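Local structure of aminodeoxyfutalosine deaminase (Deinococcus radiodurans, 2IMR) at residues L102-Y107 and R126-V131. The protein catalyses the zinc-dependent deamination of aminodeoxyfutalosine to futalosine, a step in menaquinone biosynthesis, and also deaminates several adenosine derivatives more weakly. Sequence-based numbering, arbitrary orientation.
Sequences LDMSAY and RHLRGV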
loop_
_atom_site.group_PDB
_atom_site.type_symbol
_atom_site.label_atom_id
_atom_site.label_comp_id
_atom_site.label_asym_id
_atom_site.label_seq_id
_atom_site.Cartn_x
_atom_site.Cartn_y
_atom_site.Cartn_z
ATOM N N LEU A 102 -7.288 4.956 -7.349
ATOM C CA LEU A 102 -8.194 4.650 -8.457
ATOM C C LEU A 102 -8.614 5.945 -9.148
ATOM O O LEU A 102 -9.109 5.930 -10.279
ATOM C CB LEU A 102 -9.424 3.875 -7.965
ATOM C CG LEU A 102 -9.100 2.510 -7.346
ATOM C CD1 LEU A 102 -10.390 1.746 -7.106
ATOM C CD2 LEU A 102 -8.195 1.708 -8.285
ATOM N N ASP A 103 -8.425 7.065 -8.453
ATOM C CA ASP A 103 -8.707 8.384 -9.009
ATOM C C ASP A 103 -7.632 9.309 -8.448
ATOM O O ASP A 103 -7.191 9.139 -7.308
ATOM C CB ASP A 103 -10.124 8.882 -8.638
ATOM C CG ASP A 103 -10.188 9.592 -7.286
ATOM O OD1 ASP A 103 -10.071 8.922 -6.236
ATOM O OD2 ASP A 103 -10.373 10.832 -7.276
ATOM N N MET A 104 -7.178 10.258 -9.260
ATOM C CA MET A 104 -6.150 11.201 -8.827
ATOM C C MET A 104 -6.467 12.597 -9.336
ATOM O O MET A 104 -7.476 12.814 -10.009
ATOM C CB MET A 104 -4.765 10.776 -9.339
ATOM C CG MET A 104 -4.289 9.417 -8.830
ATOM S SD MET A 104 -2.628 8.966 -9.415
ATOM C CE MET A 104 -1.600 9.989 -8.349
ATOM N N SER A 105 -5.592 13.543 -9.016
ATOM C CA SER A 105 -5.779 14.920 -9.432
ATOM C C SER A 105 -4.530 15.474 -10.094
ATOM O O SER A 105 -3.414 15.060 -9.783
ATOM C CB SER A 105 -6.130 15.784 -8.221
ATOM O OG SER A 105 -6.186 17.154 -8.574
ATOM N N ALA A 106 -4.721 16.412 -11.017
ATOM C CA ALA A 106 -3.590 17.033 -11.680
ATOM C C ALA A 106 -2.812 17.755 -10.583
ATOM O O ALA A 106 -1.599 17.932 -10.673
ATOM C CB ALA A 106 -4.072 18.029 -12.727
ATOM N N TYR A 107 -3.529 18.159 -9.538
ATOM C CA TYR A 107 -2.921 18.865 -8.418
ATOM C C TYR A 107 -1.830 18.055 -7.721
ATOM O O TYR A 107 -0.757 18.578 -7.436
ATOM C CB TYR A 107 -3.987 19.264 -7.390
ATOM C CG TYR A 107 -5.033 20.232 -7.910
ATOM C CD1 TYR A 107 -4.665 21.457 -8.475
ATOM C CD2 TYR A 107 -6.392 19.924 -7.836
ATOM C CE1 TYR A 107 -5.630 22.350 -8.956
ATOM C CE2 TYR A 107 -7.363 20.809 -8.315
ATOM C CZ TYR A 107 -6.975 22.017 -8.873
ATOM O OH TYR A 107 -7.936 22.885 -9.353
ATOM N N ARG A 126 -3.138 10.942 -16.660
ATOM C CA ARG A 126 -4.202 11.856 -17.069
ATOM C C ARG A 126 -5.611 11.268 -17.075
ATOM O O ARG A 126 -6.565 11.957 -16.714
ATOM C CB ARG A 126 -3.900 12.444 -18.449
ATOM C CG ARG A 126 -2.700 13.376 -18.499
ATOM C CD ARG A 126 -2.675 14.092 -19.833
ATOM N NE ARG A 126 -1.367 14.638 -20.178
ATOM C CZ ARG A 126 -0.761 15.630 -19.535
ATOM N NH1 ARG A 126 -1.337 16.208 -18.489
ATOM N NH2 ARG A 126 0.424 16.051 -19.953
ATOM N N HIS A 127 -5.761 10.008 -17.469
ATOM C CA HIS A 127 -7.101 9.420 -17.511
ATOM C C HIS A 127 -7.657 9.024 -16.144
ATOM O O HIS A 127 -8.851 8.725 -16.020
ATOM C CB HIS A 127 -7.130 8.193 -18.427
ATOM C CG HIS A 127 -6.538 6.967 -17.808
ATOM N ND1 HIS A 127 -5.180 6.794 -17.650
ATOM C CD2 HIS A 127 -7.122 5.868 -17.275
ATOM C CE1 HIS A 127 -4.953 5.640 -17.048
ATOM N NE2 HIS A 127 -6.115 5.059 -16.808
ATOM N N LEU A 128 -6.801 9.014 -15.122
ATOM C CA LEU A 128 -7.222 8.642 -13.771
ATOM C C LEU A 128 -7.893 9.801 -13.050
ATOM O O LEU A 128 -7.394 10.299 -12.033
ATOM C CB LEU A 128 -6.023 8.156 -12.949
ATOM C CG LEU A 128 -5.306 6.921 -13.492
ATOM C CD1 LEU A 128 -4.121 6.586 -12.589
ATOM C CD2 LEU A 128 -6.280 5.745 -13.568
ATOM N N ARG A 129 -9.026 10.228 -13.594
ATOM C CA ARG A 129 -9.792 11.330 -13.032
ATOM C C ARG A 129 -11.266 10.969 -12.987
ATOM O O ARG A 129 -11.803 10.428 -13.952
ATOM C CB ARG A 129 -9.655 12.581 -13.908
ATOM C CG ARG A 129 -8.239 12.998 -14.241
ATOM C CD ARG A 129 -7.652 13.920 -13.188
ATOM N NE ARG A 129 -6.355 14.418 -13.630
ATOM C CZ ARG A 129 -5.228 13.714 -13.599
ATOM N NH1 ARG A 129 -5.228 12.474 -13.128
ATOM N NH2 ARG A 129 -4.105 14.241 -14.073
ATOM N N GLY A 130 -11.913 11.260 -11.865
ATOM C CA GLY A 130 -13.341 11.021 -11.756
ATOM C C GLY A 130 -13.911 9.641 -11.503
ATOM O O GLY A 130 -13.211 8.625 -11.493
ATOM N N VAL A 131 -15.230 9.639 -11.325
ATOM C CA VAL A 131 -16.021 8.456 -11.028
ATOM C C VAL A 131 -15.947 7.302 -12.026
ATOM O O VAL A 131 -15.721 6.155 -11.635
ATOM C CB VAL A 131 -17.503 8.854 -10.840
ATOM C CG1 VAL A 131 -18.335 7.630 -10.520
ATOM C CG2 VAL A 131 -17.621 9.890 -9.730
HETATM O O HOH W 1 -10.381 12.253 -9.683
#
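Leu-128, centre of an inverse gamma turn, meets Met-104 through backbone and side chain alike. Its O accepts from Met-104 N at 2.8 Å, the donor tilted 32° from the carbonyl plane, while its CD1 lies 4.2 Å from Met-104 SD. Arg-129 NH1, standing above the carbonyl plane on the opposite face from Met-104 N, adds a longer bond of 3.3 Å to Leu-128 O. The arginine chain turns back at chi2 (-88°), which swings a side chain that starts away from residues 102-107 round against them. CD comes within 3.4 Å of Met-104 O, and one guanidinium face lies under Ser-105 C and Ala-106 N, with Arg-126 O over the other. Cut back to an alanine, this position would probably leave Leu-128 O with Met-104 N as its one donor within the two segments and uncover the Ser-105–Ala-106 peptide. At Gly-130 a water takes over: it accepts from Gly-130 N at 2.8 Å and donates to Asp-103 OD2 and Met-104 O. Asp-103 is itself held by Trp-154 N and Ala-155 N. Met-104 packs beside zinc ligand His-101, second shell to the metal, in the loop after the HxH motif ending the first strand of the amidohydrolase TIM barrel.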